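Local coordinates for malonyl CoA reductase (malonate semialdehyde-forming) (Sulfolobus tokodaii, PDB 2EP5), which probably catalyses the NADPH-dependent reduction of malonyl-CoA to malonate semialdehyde and belongs to the aspartate-semialdehyde dehydrogenase family, at residues Pro110-Pro115 against Ala209-Lys214; Val104-Ser109 against Leu145-Asn150; Asp116-Asn121 against Glu130-Gln135. All coordinates share one frame; numbering follows the deposited sequence.

In the fold
Residues 104-121 supply the first segment of every contact, in the chain order contact 2, contact 1, contact 3. The second segments follow as 130-135, 145-150 and 209-214. Contact 2 pairs the last two strands of the parallel Rossmann sheet, 103-106 and 144-147. Contact 3 packs the loop that leaves strand 103-106 against the 130-135 end of the helix that leads into strand 144-147. Contact 1 carries the same loop across to helix 204-215 of the dimerisation part, and so joins that part to the nucleotide-binding part. The three centres lie about 10 to 12 Å apart. Contacts 1 and 2 lie near the predicted catalytic Cys-151, contact 3 away from it.

Contact 1: Pro110-Pro115 against Ala209-Lys214; sequences PFRMDP and AKELTK
Met-113 and Glu-211 have the nearest CA atoms, 7.0 Å apart, where a type I turn from Phe-111 to Asp-114 faces one side of helix 204-215. Lys-214 reaches across from this helix. Its CG is anti to the backbone N (chi1 -172°), and the rest of the chain is fully extended, which carries the ammonium group into the turn. There Lys-214 NZ donates to Asp-114 O at 2.8 Å and to Arg-112 O at 3.0 Å. It approaches both carbonyls from above their planes. It also bonds to Val-117 O, further along the same loop. A water accepts from Lys-214 NZ at 2.9 Å and makes a weak bond to Met-113 O. Three backbone oxygens and a water crowd round the buried ammonium, so its three N-H are probably shared among them.

Arg-112 extends its side chain toward Glu-211. Its NH1 forms a salt bridge to Glu-211 OE2 at 3.1 Å, with a bent N-H...O angle of 142°. The oxygen is met on its syn side, but the guanidinium and carboxylate planes are 62° apart. Both groups have second partners: Arg-112 NH2 bonds to Asn-107 O, and Glu-211 OE1 to Asn-150 N. These bonds restrict the rotation of each flat group.

Met-113 fills the more exposed side between the two polar arms. Its chain bends twice, which brings SD to 3.9 Å from Glu-211 CG and lays CE 3.5 Å from Lys-210 O.

Asp-114 OD1 accepts from Asp-116 N, and OD2 makes a salt bridge with Lys-139. Pro-110 rests on helix 87-99, Phe-111 touches strand 144-147, and Glu-211 touches helix 151-160, so the turn links the Rossmann sheet to helix 204-215.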
ATOM      1  N   PRO A 110       2.137  32.251   5.310  1.00 20.94           N
ATOM      2  CA  PRO A 110       2.117  33.608   5.881  1.00 21.39           C
ATOM      3  C   PRO A 110       1.898  34.735   4.860  1.00 21.95           C
ATOM      4  O   PRO A 110       2.511  34.743   3.791  1.00 21.75           O
ATOM      5  CB  PRO A 110       3.474  33.706   6.574  1.00 21.67           C
ATOM      6  CG  PRO A 110       3.710  32.286   7.024  1.00 19.60           C
ATOM      7  CD  PRO A 110       3.308  31.499   5.791  1.00 19.74           C
ATOM      8  N   PHE A 111       1.003  35.664   5.194  1.00 20.48           N
ATOM      9  CA  PHE A 111       0.688  36.806   4.338  1.00 21.92           C
ATOM     10  C   PHE A 111      -0.231  36.518   3.149  1.00 22.81           C
ATOM     11  O   PHE A 111      -0.710  37.452   2.504  1.00 22.83           O
ATOM     12  CB  PHE A 111       1.972  37.447   3.801  1.00 23.74           C
ATOM     13  CG  PHE A 111       2.811  38.110   4.851  1.00 26.33           C
ATOM     14  CD1 PHE A 111       2.350  39.246   5.514  1.00 27.24           C
ATOM     15  CD2 PHE A 111       4.067  37.600   5.179  1.00 26.71           C
ATOM     16  CE1 PHE A 111       3.128  39.868   6.492  1.00 27.86           C
ATOM     17  CE2 PHE A 111       4.853  38.211   6.152  1.00 27.57           C
ATOM     18  CZ  PHE A 111       4.380  39.351   6.812  1.00 28.81           C
ATOM     19  N   ARG A 112      -0.486  35.247   2.849  1.00 23.01           N
ATOM     20  CA  ARG A 112      -1.328  34.917   1.696  1.00 23.22           C
ATOM     21  C   ARG A 112      -2.636  35.694   1.648  1.00 22.69           C
ATOM     22  O   ARG A 112      -3.125  36.035   0.568  1.00 23.61           O
ATOM     23  CB  ARG A 112      -1.652  33.428   1.664  1.00 21.45           C
ATOM     24  CG  ARG A 112      -0.592  32.552   1.045  1.00 24.28           C
ATOM     25  CD  ARG A 112      -1.122  31.127   0.997  1.00 25.38           C
ATOM     26  NE  ARG A 112      -0.100  30.120   0.745  1.00 21.28           N
ATOM     27  CZ  ARG A 112      -0.196  28.872   1.190  1.00 22.25           C
ATOM     28  NH1 ARG A 112      -1.258  28.509   1.902  1.00 20.09           N
ATOM     29  NH2 ARG A 112       0.756  27.987   0.927  1.00 19.32           N
ATOM     30  N   MET A 113      -3.200  35.976   2.816  1.00 22.69           N
ATOM     31  CA  MET A 113      -4.459  36.697   2.881  1.00 22.31           C
ATOM     32  C   MET A 113      -4.306  38.179   3.247  1.00 21.93           C
ATOM     33  O   MET A 113      -5.281  38.841   3.601  1.00 21.61           O
ATOM     34  CB  MET A 113      -5.409  35.987   3.853  1.00 20.22           C
ATOM     35  CG  MET A 113      -5.813  34.575   3.410  1.00 19.62           C
ATOM     36  SD  MET A 113      -6.600  34.500   1.755  1.00 22.82           S
ATOM     37  CE  MET A 113      -8.218  35.256   2.088  1.00 22.33           C
ATOM     38  N   ASP A 114      -3.085  38.700   3.150  1.00 21.27           N
ATOM     39  CA  ASP A 114      -2.845  40.109   3.444  1.00 20.75           C
ATOM     40  C   ASP A 114      -3.420  40.883   2.266  1.00 21.89           C
ATOM     41  O   ASP A 114      -3.061  40.627   1.123  1.00 22.35           O
ATOM     42  CB  ASP A 114      -1.346  40.394   3.573  1.00 21.80           C
ATOM     43  CG  ASP A 114      -1.056  41.825   4.009  1.00 21.67           C
ATOM     44  OD1 ASP A 114      -1.430  42.769   3.280  1.00 24.67           O
ATOM     45  OD2 ASP A 114      -0.455  42.007   5.085  1.00 21.04           O
ATOM     46  N   PRO A 115      -4.333  41.830   2.535  1.00 23.82           N
ATOM     47  CA  PRO A 115      -5.014  42.684   1.551  1.00 24.53           C
ATOM     48  C   PRO A 115      -4.097  43.447   0.599  1.00 26.29           C
ATOM     49  O   PRO A 115      -4.529  43.859  -0.476  1.00 27.81           O
ATOM     50  CB  PRO A 115      -5.830  43.637   2.421  1.00 25.57           C
ATOM     51  CG  PRO A 115      -6.113  42.826   3.642  1.00 25.92           C
ATOM     52  CD  PRO A 115      -4.796  42.145   3.898  1.00 24.97           C
ATOM     53  N   ALA A 209     -11.203  27.425   1.553  1.00 20.61           N
ATOM     54  CA  ALA A 209     -12.352  28.314   1.414  1.00 21.85           C
ATOM     55  C   ALA A 209     -11.968  29.791   1.325  1.00 19.92           C
ATOM     56  O   ALA A 209     -12.401  30.492   0.415  1.00 21.52           O
ATOM     57  CB  ALA A 209     -13.332  28.093   2.576  1.00 20.44           C
ATOM     58  N   LYS A 210     -11.158  30.266   2.259  1.00 20.48           N
ATOM     59  CA  LYS A 210     -10.756  31.667   2.247  1.00 22.73           C
ATOM     60  C   LYS A 210      -9.913  32.046   1.035  1.00 22.79           C
ATOM     61  O   LYS A 210     -10.219  33.016   0.334  1.00 23.01           O
ATOM     62  CB  LYS A 210      -9.994  32.012   3.528  1.00 25.66           C
ATOM     63  CG  LYS A 210     -10.827  31.872   4.794  1.00 28.86           C
ATOM     64  CD  LYS A 210     -10.081  32.422   6.014  1.00 33.35           C
ATOM     65  CE  LYS A 210     -10.858  32.152   7.304  1.00 34.94           C
ATOM     66  NZ  LYS A 210     -12.284  32.587   7.187  1.00 34.89           N
ATOM     67  N   GLU A 211      -8.852  31.284   0.785  1.00 22.47           N
ATOM     68  CA  GLU A 211      -7.970  31.570  -0.345  1.00 21.68           C
ATOM     69  C   GLU A 211      -8.702  31.536  -1.677  1.00 20.06           C
ATOM     70  O   GLU A 211      -8.402  32.315  -2.577  1.00 20.15           O
ATOM     71  CB  GLU A 211      -6.798  30.589  -0.363  1.00 20.99           C
ATOM     72  CG  GLU A 211      -5.746  30.902   0.682  1.00 21.87           C
ATOM     73  CD  GLU A 211      -4.614  29.888   0.697  1.00 23.18           C
ATOM     74  OE1 GLU A 211      -4.186  29.453  -0.392  1.00 20.31           O
ATOM     75  OE2 GLU A 211      -4.146  29.538   1.797  1.00 23.06           O
ATOM     76  N   LEU A 212      -9.667  30.637  -1.803  1.00 20.13           N
ATOM     77  CA  LEU A 212     -10.442  30.539  -3.036  1.00 22.34           C
ATOM     78  C   LEU A 212     -11.191  31.868  -3.256  1.00 23.86           C
ATOM     79  O   LEU A 212     -11.420  32.295  -4.393  1.00 24.39           O
ATOM     80  CB  LEU A 212     -11.422  29.366  -2.921  1.00 21.31           C
ATOM     81  CG  LEU A 212     -11.521  28.347  -4.065  1.00 21.69           C
ATOM     82  CD1 LEU A 212     -10.150  27.946  -4.558  1.00 19.01           C
ATOM     83  CD2 LEU A 212     -12.297  27.136  -3.577  1.00 16.42           C
ATOM     84  N   THR A 213     -11.552  32.523  -2.152  1.00 22.52           N
ATOM     85  CA  THR A 213     -12.255  33.806  -2.191  1.00 21.90           C
ATOM     86  C   THR A 213     -11.387  34.922  -2.794  1.00 21.76           C
ATOM     87  O   THR A 213     -11.882  35.793  -3.523  1.00 20.86           O
ATOM     88  CB  THR A 213     -12.696  34.218  -0.766  1.00 21.77           C
ATOM     89  OG1 THR A 213     -13.899  33.519  -0.420  1.00 21.94           O
ATOM     90  CG2 THR A 213     -12.929  35.689  -0.681  1.00 20.58           C
ATOM     91  N   LYS A 214     -10.092  34.892  -2.495  1.00 19.96           N
ATOM     92  CA  LYS A 214      -9.172  35.895  -3.015  1.00 18.96           C
ATOM     93  C   LYS A 214      -8.714  35.567  -4.435  1.00 19.66           C
ATOM     94  O   LYS A 214      -8.586  36.455  -5.270  1.00 19.20           O
ATOM     95  CB  LYS A 214      -7.959  36.015  -2.099  1.00 17.66           C
ATOM     96  CG  LYS A 214      -7.040  37.171  -2.444  1.00 18.40           C
ATOM     97  CD  LYS A 214      -5.945  37.303  -1.395  1.00 16.90           C
ATOM     98  CE  LYS A 214      -5.048  38.492  -1.673  1.00 16.69           C
ATOM     99  NZ  LYS A 214      -4.066  38.668  -0.573  1.00 15.92           N
TER
HETATM  100  O   HOH W   1      -6.459  39.390   0.959  1.00 41.40           O

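Contact 2: Val104-Ser109 against Leu145-Asn150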
ATOM      1  N   VAL A 104      10.366  39.196  -3.091  1.00 25.30           N
ATOM      2  CA  VAL A 104      10.123  37.817  -2.685  1.00 24.07           C
ATOM      3  C   VAL A 104       8.831  37.230  -3.243  1.00 24.54           C
ATOM      4  O   VAL A 104       7.770  37.858  -3.158  1.00 25.74           O
ATOM      5  CB  VAL A 104      10.059  37.701  -1.138  1.00 25.45           C
ATOM      6  CG1 VAL A 104       9.846  36.254  -0.724  1.00 22.56           C
ATOM      7  CG2 VAL A 104      11.327  38.256  -0.514  1.00 24.78           C
ATOM      8  N   VAL A 105       8.933  36.026  -3.808  1.00 22.91           N
ATOM      9  CA  VAL A 105       7.787  35.287  -4.350  1.00 20.46           C
ATOM     10  C   VAL A 105       7.795  33.976  -3.561  1.00 22.26           C
ATOM     11  O   VAL A 105       8.709  33.152  -3.700  1.00 22.67           O
ATOM     12  CB  VAL A 105       7.943  34.979  -5.853  1.00 19.62           C
ATOM     13  CG1 VAL A 105       6.694  34.269  -6.368  1.00 18.14           C
ATOM     14  CG2 VAL A 105       8.165  36.262  -6.631  1.00 17.57           C
ATOM     15  N   SER A 106       6.774  33.788  -2.733  1.00 20.80           N
ATOM     16  CA  SER A 106       6.708  32.625  -1.861  1.00 21.40           C
ATOM     17  C   SER A 106       5.427  31.805  -1.901  1.00 22.21           C
ATOM     18  O   SER A 106       4.334  32.351  -2.102  1.00 24.06           O
ATOM     19  CB  SER A 106       6.960  33.092  -0.424  1.00 20.17           C
ATOM     20  OG  SER A 106       6.487  32.153   0.516  1.00 21.87           O
ATOM     21  N   ASN A 107       5.555  30.489  -1.711  1.00 19.91           N
ATOM     22  CA  ASN A 107       4.371  29.644  -1.687  1.00 19.51           C
ATOM     23  C   ASN A 107       4.026  29.200  -0.268  1.00 17.94           C
ATOM     24  O   ASN A 107       3.191  28.325  -0.067  1.00 20.10           O
ATOM     25  CB  ASN A 107       4.490  28.439  -2.658  1.00 17.33           C
ATOM     26  CG  ASN A 107       5.773  27.617  -2.478  1.00 19.00           C
ATOM     27  OD1 ASN A 107       6.435  27.273  -3.465  1.00 19.85           O
ATOM     28  ND2 ASN A 107       6.110  27.277  -1.240  1.00 14.58           N
ATOM     29  N   ALA A 108       4.666  29.820   0.719  1.00 19.20           N
ATOM     30  CA  ALA A 108       4.389  29.520   2.128  1.00 20.37           C
ATOM     31  C   ALA A 108       3.163  30.340   2.532  1.00 20.91           C
ATOM     32  O   ALA A 108       2.952  31.436   2.024  1.00 21.27           O
ATOM     33  CB  ALA A 108       5.578  29.893   2.997  1.00 18.87           C
ATOM     34  N   SER A 109       2.375  29.811   3.461  1.00 21.68           N
ATOM     35  CA  SER A 109       1.133  30.452   3.915  1.00 21.57           C
ATOM     36  C   SER A 109       1.123  31.875   4.512  1.00 21.25           C
ATOM     37  O   SER A 109       0.187  32.637   4.265  1.00 22.74           O
ATOM     38  CB  SER A 109       0.419  29.508   4.880  1.00 18.65           C
ATOM     39  OG  SER A 109       1.228  29.264   6.007  1.00 20.63           O
ATOM     40  N   LEU A 145       6.521  41.742  -2.040  1.00 23.91           N
ATOM     41  CA  LEU A 145       6.112  40.409  -1.616  1.00 21.01           C
ATOM     42  C   LEU A 145       4.907  39.925  -2.412  1.00 22.25           C
ATOM     43  O   LEU A 145       3.893  40.630  -2.533  1.00 21.24           O
ATOM     44  CB  LEU A 145       5.777  40.384  -0.124  1.00 19.40           C
ATOM     45  CG  LEU A 145       5.359  39.006   0.400  1.00 17.69           C
ATOM     46  CD1 LEU A 145       6.498  38.028   0.212  1.00 17.68           C
ATOM     47  CD2 LEU A 145       4.990  39.084   1.865  1.00 18.06           C
ATOM     48  N   VAL A 146       5.035  38.721  -2.968  1.00 21.66           N
ATOM     49  CA  VAL A 146       3.970  38.092  -3.746  1.00 19.63           C
ATOM     50  C   VAL A 146       3.765  36.693  -3.172  1.00 19.22           C
ATOM     51  O   VAL A 146       4.719  36.030  -2.763  1.00 20.29           O
ATOM     52  CB  VAL A 146       4.341  37.984  -5.252  1.00 19.81           C
ATOM     53  CG1 VAL A 146       3.210  37.302  -6.021  1.00 17.54           C
ATOM     54  CG2 VAL A 146       4.605  39.379  -5.832  1.00 17.87           C
ATOM     55  N   LYS A 147       2.524  36.240  -3.128  1.00 17.96           N
ATOM     56  CA  LYS A 147       2.258  34.929  -2.577  1.00 16.75           C
ATOM     57  C   LYS A 147       1.536  33.998  -3.528  1.00 16.11           C
ATOM     58  O   LYS A 147       0.888  34.429  -4.479  1.00 16.42           O
ATOM     59  CB  LYS A 147       1.461  35.073  -1.280  1.00 17.01           C
ATOM     60  CG  LYS A 147       2.305  35.499  -0.084  1.00 19.03           C
ATOM     61  CD  LYS A 147       3.187  34.345   0.391  1.00 19.52           C
ATOM     62  CE  LYS A 147       4.159  34.784   1.467  1.00 18.44           C
ATOM     63  NZ  LYS A 147       4.744  33.624   2.190  1.00 20.05           N
ATOM     64  N   ASN A 148       1.683  32.706  -3.272  1.00 16.99           N
ATOM     65  CA  ASN A 148       1.028  31.671  -4.057  1.00 17.04           C
ATOM     66  C   ASN A 148       0.144  30.938  -3.059  1.00 17.91           C
ATOM     67  O   ASN A 148       0.495  30.803  -1.886  1.00 18.40           O
ATOM     68  CB  ASN A 148       2.063  30.729  -4.672  1.00 15.52           C
ATOM     69  CG  ASN A 148       2.859  31.395  -5.770  1.00 15.68           C
ATOM     70  OD1 ASN A 148       4.083  31.511  -5.692  1.00 14.70           O
ATOM     71  ND2 ASN A 148       2.164  31.848  -6.803  1.00 14.20           N
ATOM     72  N   PRO A 149      -1.014  30.452  -3.508  1.00 19.11           N
ATOM     73  CA  PRO A 149      -1.924  29.749  -2.603  1.00 19.91           C
ATOM     74  C   PRO A 149      -1.605  28.310  -2.223  1.00 20.81           C
ATOM     75  O   PRO A 149      -0.700  27.675  -2.766  1.00 21.34           O
ATOM     76  CB  PRO A 149      -3.261  29.852  -3.332  1.00 21.56           C
ATOM     77  CG  PRO A 149      -2.842  29.712  -4.769  1.00 21.38           C
ATOM     78  CD  PRO A 149      -1.615  30.611  -4.845  1.00 19.57           C
ATOM     79  N   ASN A 150      -2.377  27.822  -1.260  1.00 21.07           N
ATOM     80  CA  ASN A 150      -2.301  26.450  -0.786  1.00 22.46           C
ATOM     81  C   ASN A 150      -2.468  25.569  -2.032  1.00 22.68           C
ATOM     82  O   ASN A 150      -3.303  25.861  -2.898  1.00 21.98           O
ATOM     83  CB  ASN A 150      -3.429  26.225   0.236  1.00 23.13           C
ATOM     84  CG  ASN A 150      -3.809  24.768   0.397  1.00 23.42           C
ATOM     85  OD1 ASN A 150      -4.678  24.259  -0.318  1.00 24.58           O
ATOM     86  ND2 ASN A 150      -3.163  24.087   1.337  1.00 24.16           N
TER
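Val-104, Val-105 and Ser-106 lie opposite Leu-145, Val-146 and Lys-147 in neighbouring parallel strands of the Rossmann sheet. The strand axes are 4.8 Å apart and 16° from parallel. Val-146 N donates to Val-104 O at 2.9 Å. Ser-106 N returns a bond to Val-146 O at 3.0 Å that is almost straight, at 172°. Just past strand 145-147, Asn-148 N donates to Ser-106 O at 2.9 Å.

The polar side-chain bonds centre on Lys-147. A bend at chi2 (-73°) swings its chain toward the other strand. NZ then donates to Ser-106 OG and to Ala-108 O, both at 2.8 Å. Ser-106 OG also accepts from Ala-108 N at 3.0 Å, which makes an ST turn. Glu-94 completes the cluster, with a salt bridge to Lys-147 and a hydrogen bond to Ser-106. A methionine in place of Lys-147 would probably leave the Glu-94 carboxylate without its countercharge and Ala-108 O without this donor.

Apolar contact is modest. Val-104 and Leu-145 lie side by side, with CB of the valine 3.8 Å from CD1 of the leucine.

Val-104, Ser-106 and Lys-147 face helix 87-99. On the other side of the sheet, Val-105 and Val-146 pack against Met-344 of helix 334-347.

Contact 3: Asp116-Asn121 against Glu130-Gln135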
ATOM      1  N   ASP A 116      -2.840  43.644   0.991  1.00 26.32           N
ATOM      2  CA  ASP A 116      -1.893  44.363   0.141  1.00 26.93           C
ATOM      3  C   ASP A 116      -0.943  43.421  -0.586  1.00 28.05           C
ATOM      4  O   ASP A 116      -0.081  43.860  -1.352  1.00 29.37           O
ATOM      5  CB  ASP A 116      -1.072  45.352   0.969  1.00 26.62           C
ATOM      6  CG  ASP A 116      -1.939  46.329   1.730  1.00 27.45           C
ATOM      7  OD1 ASP A 116      -2.894  46.870   1.131  1.00 25.32           O
ATOM      8  OD2 ASP A 116      -1.658  46.557   2.925  1.00 29.44           O
ATOM      9  N   VAL A 117      -1.100  42.124  -0.347  1.00 26.67           N
ATOM     10  CA  VAL A 117      -0.235  41.140  -0.973  1.00 25.00           C
ATOM     11  C   VAL A 117      -1.014  40.299  -1.975  1.00 25.28           C
ATOM     12  O   VAL A 117      -2.029  39.687  -1.638  1.00 24.64           O
ATOM     13  CB  VAL A 117       0.398  40.226   0.091  1.00 24.31           C
ATOM     14  CG1 VAL A 117       1.359  39.252  -0.555  1.00 21.81           C
ATOM     15  CG2 VAL A 117       1.111  41.078   1.134  1.00 22.89           C
ATOM     16  N   PRO A 118      -0.550  40.260  -3.231  1.00 25.08           N
ATOM     17  CA  PRO A 118      -1.240  39.474  -4.260  1.00 23.67           C
ATOM     18  C   PRO A 118      -1.059  37.972  -4.015  1.00 22.49           C
ATOM     19  O   PRO A 118       0.039  37.526  -3.673  1.00 20.52           O
ATOM     20  CB  PRO A 118      -0.555  39.909  -5.558  1.00 23.70           C
ATOM     21  CG  PRO A 118       0.196  41.187  -5.188  1.00 26.04           C
ATOM     22  CD  PRO A 118       0.633  40.934  -3.786  1.00 23.89           C
ATOM     23  N   LEU A 119      -2.141  37.208  -4.161  1.00 21.09           N
ATOM     24  CA  LEU A 119      -2.097  35.748  -4.007  1.00 21.59           C
ATOM     25  C   LEU A 119      -2.287  35.275  -5.439  1.00 20.95           C
ATOM     26  O   LEU A 119      -3.392  35.317  -5.979  1.00 20.96           O
ATOM     27  CB  LEU A 119      -3.235  35.250  -3.115  1.00 20.03           C
ATOM     28  CG  LEU A 119      -3.188  33.774  -2.706  1.00 20.42           C
ATOM     29  CD1 LEU A 119      -1.849  33.451  -2.038  1.00 18.97           C
ATOM     30  CD2 LEU A 119      -4.344  33.479  -1.765  1.00 19.43           C
ATOM     31  N   ILE A 120      -1.202  34.830  -6.059  1.00 21.36           N
ATOM     32  CA  ILE A 120      -1.261  34.449  -7.455  1.00 22.38           C
ATOM     33  C   ILE A 120      -1.284  32.999  -7.899  1.00 23.98           C
ATOM     34  O   ILE A 120      -0.582  32.142  -7.370  1.00 23.27           O
ATOM     35  CB  ILE A 120      -0.112  35.127  -8.249  1.00 21.78           C
ATOM     36  CG1 ILE A 120      -0.133  36.642  -8.015  1.00 22.11           C
ATOM     37  CG2 ILE A 120      -0.257  34.837  -9.745  1.00 19.80           C
ATOM     38  CD1 ILE A 120      -1.430  37.312  -8.425  1.00 21.91           C
ATOM     39  N   ASN A 121      -2.131  32.774  -8.900  1.00 25.57           N
ATOM     40  CA  ASN A 121      -2.281  31.513  -9.607  1.00 28.47           C
ATOM     41  C   ASN A 121      -2.419  32.129 -10.997  1.00 28.41           C
ATOM     42  O   ASN A 121      -3.516  32.500 -11.423  1.00 27.04           O
ATOM     43  CB  ASN A 121      -3.553  30.752  -9.215  1.00 28.20           C
ATOM     44  CG  ASN A 121      -3.557  29.331  -9.768  1.00 30.11           C
ATOM     45  OD1 ASN A 121      -2.676  28.967 -10.551  1.00 26.73           O
ATOM     46  ND2 ASN A 121      -4.543  28.526  -9.370  1.00 29.20           N
ATOM     47  N   GLU A 130      -1.313  43.986  -9.891  1.00 29.79           N
ATOM     48  CA  GLU A 130      -1.367  45.439  -9.861  1.00 32.30           C
ATOM     49  C   GLU A 130      -1.282  45.945  -8.427  1.00 31.60           C
ATOM     50  O   GLU A 130      -0.951  47.109  -8.194  1.00 32.66           O
ATOM     51  CB  GLU A 130      -2.657  45.944 -10.508  1.00 34.31           C
ATOM     52  CG  GLU A 130      -2.802  45.571 -11.968  1.00 39.30           C
ATOM     53  CD  GLU A 130      -3.489  46.657 -12.767  1.00 43.66           C
ATOM     54  OE1 GLU A 130      -2.932  47.775 -12.831  1.00 46.52           O
ATOM     55  OE2 GLU A 130      -4.580  46.403 -13.327  1.00 44.47           O
ATOM     56  N   LEU A 131      -1.584  45.072  -7.469  1.00 29.88           N
ATOM     57  CA  LEU A 131      -1.522  45.450  -6.062  1.00 29.40           C
ATOM     58  C   LEU A 131      -0.113  45.877  -5.718  1.00 28.04           C
ATOM     59  O   LEU A 131       0.096  46.626  -4.768  1.00 28.53           O
ATOM     60  CB  LEU A 131      -1.905  44.282  -5.149  1.00 30.77           C
ATOM     61  CG  LEU A 131      -3.378  43.989  -4.870  1.00 34.16           C
ATOM     62  CD1 LEU A 131      -3.476  42.812  -3.896  1.00 34.31           C
ATOM     63  CD2 LEU A 131      -4.058  45.219  -4.278  1.00 33.03           C
ATOM     64  N   LEU A 132       0.853  45.396  -6.494  1.00 26.10           N
ATOM     65  CA  LEU A 132       2.248  45.720  -6.242  1.00 26.54           C
ATOM     66  C   LEU A 132       2.556  47.204  -6.396  1.00 27.23           C
ATOM     67  O   LEU A 132       3.531  47.699  -5.837  1.00 27.10           O
ATOM     68  CB  LEU A 132       3.155  44.900  -7.169  1.00 24.85           C
ATOM     69  CG  LEU A 132       3.205  43.397  -6.878  1.00 23.44           C
ATOM     70  CD1 LEU A 132       4.140  42.697  -7.868  1.00 22.24           C
ATOM     71  CD2 LEU A 132       3.667  43.175  -5.448  1.00 21.01           C
ATOM     72  N   LYS A 133       1.716  47.911  -7.145  1.00 29.10           N
ATOM     73  CA  LYS A 133       1.910  49.341  -7.381  1.00 32.21           C
ATOM     74  C   LYS A 133       1.747  50.211  -6.139  1.00 31.04           C
ATOM     75  O   LYS A 133       2.219  51.339  -6.113  1.00 30.87           O
ATOM     76  CB  LYS A 133       0.933  49.835  -8.451  1.00 34.74           C
ATOM     77  CG  LYS A 133       1.234  49.342  -9.860  1.00 40.51           C
ATOM     78  CD  LYS A 133       0.146  49.764 -10.846  1.00 44.21           C
ATOM     79  CE  LYS A 133      -0.052  51.280 -10.856  1.00 48.55           C
ATOM     80  NZ  LYS A 133      -1.093  51.721 -11.836  1.00 50.52           N
ATOM     81  N   PHE A 134       1.102  49.681  -5.107  1.00 31.39           N
ATOM     82  CA  PHE A 134       0.850  50.450  -3.895  1.00 31.10           C
ATOM     83  C   PHE A 134       1.330  49.760  -2.630  1.00 30.13           C
ATOM     84  O   PHE A 134       1.200  50.302  -1.527  1.00 30.17           O
ATOM     85  CB  PHE A 134      -0.652  50.714  -3.791  1.00 33.83           C
ATOM     86  CG  PHE A 134      -1.270  51.176  -5.081  1.00 35.53           C
ATOM     87  CD1 PHE A 134      -1.217  52.517  -5.456  1.00 35.91           C
ATOM     88  CD2 PHE A 134      -1.870  50.259  -5.945  1.00 36.72           C
ATOM     89  CE1 PHE A 134      -1.753  52.943  -6.671  1.00 34.61           C
ATOM     90  CE2 PHE A 134      -2.409  50.675  -7.167  1.00 36.95           C
ATOM     91  CZ  PHE A 134      -2.348  52.023  -7.528  1.00 36.43           C
ATOM     92  N   GLN A 135       1.888  48.567  -2.788  1.00 28.30           N
ATOM     93  CA  GLN A 135       2.361  47.793  -1.648  1.00 26.84           C
ATOM     94  C   GLN A 135       3.429  48.497  -0.810  1.00 26.85           C
ATOM     95  O   GLN A 135       3.283  48.626   0.403  1.00 27.05           O
ATOM     96  CB  GLN A 135       2.878  46.430  -2.125  1.00 23.63           C
ATOM     97  CG  GLN A 135       3.425  45.552  -1.016  1.00 22.41           C
ATOM     98  CD  GLN A 135       3.768  44.153  -1.497  1.00 24.44           C
ATOM     99  OE1 GLN A 135       2.882  43.354  -1.797  1.00 25.56           O
ATOM    100  NE2 GLN A 135       5.058  43.850  -1.576  1.00 23.98           N
TER
HETATM  101  O   HOH W   2      -0.815  46.821  -2.230  1.00 20.47           O
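Pro-118 meets Leu-131 and Leu-132 within the beta-alpha-beta crossover that joins strands 103-106 and 144-147 of the Rossmann fold. The loop 116-121 lies against residues 130-135, a 3-10 turn running into helix 132-140.

The tight part is apolar and buried. Pro-118 faces segment 130-135, and its CG sits in the corner formed by two leucines. This atom is 3.7 Å from Leu-131 CB and 4.0 Å from Leu-132 CD2. The two leucines come at it differently. Leu-131 slides past the ring in the opposite direction, while Leu-132 crosses it at about a right angle. Leu-131 CG sits beside its own backbone N (chi1 -83°), and the chain extends along the loop. Its CD1 ends up over the flat face of the peptide between Val-117 and Pro-118, 4.0 Å from Val-117 C. The leucine therefore covers both the proline ring and the peptide that leads into it. Leu-132 also touches Ile-144 of the next strand and Met-344 of helix 334-347, so the same cluster meets the sheet edge and a second helix.

The other end of the contact is looser and more polar. Asp-116 is partly exposed, and its side chain comes no nearer than 4.9 Å to segment 130-135. Asp-116 OD1 has a long, weak ion pair with Arg-138 of the same helix as Gln-135. The CA atoms of Asp-116 and Gln-135 come to 5.7 Å. Here the extended chain of Gln-135 passes obliquely over the loop, and its CG is 3.9 Å from Asp-116 O. A water bridges the two segments, donating to Leu-131 O at 2.7 Å and to Asp-116 O at 3.2 Å.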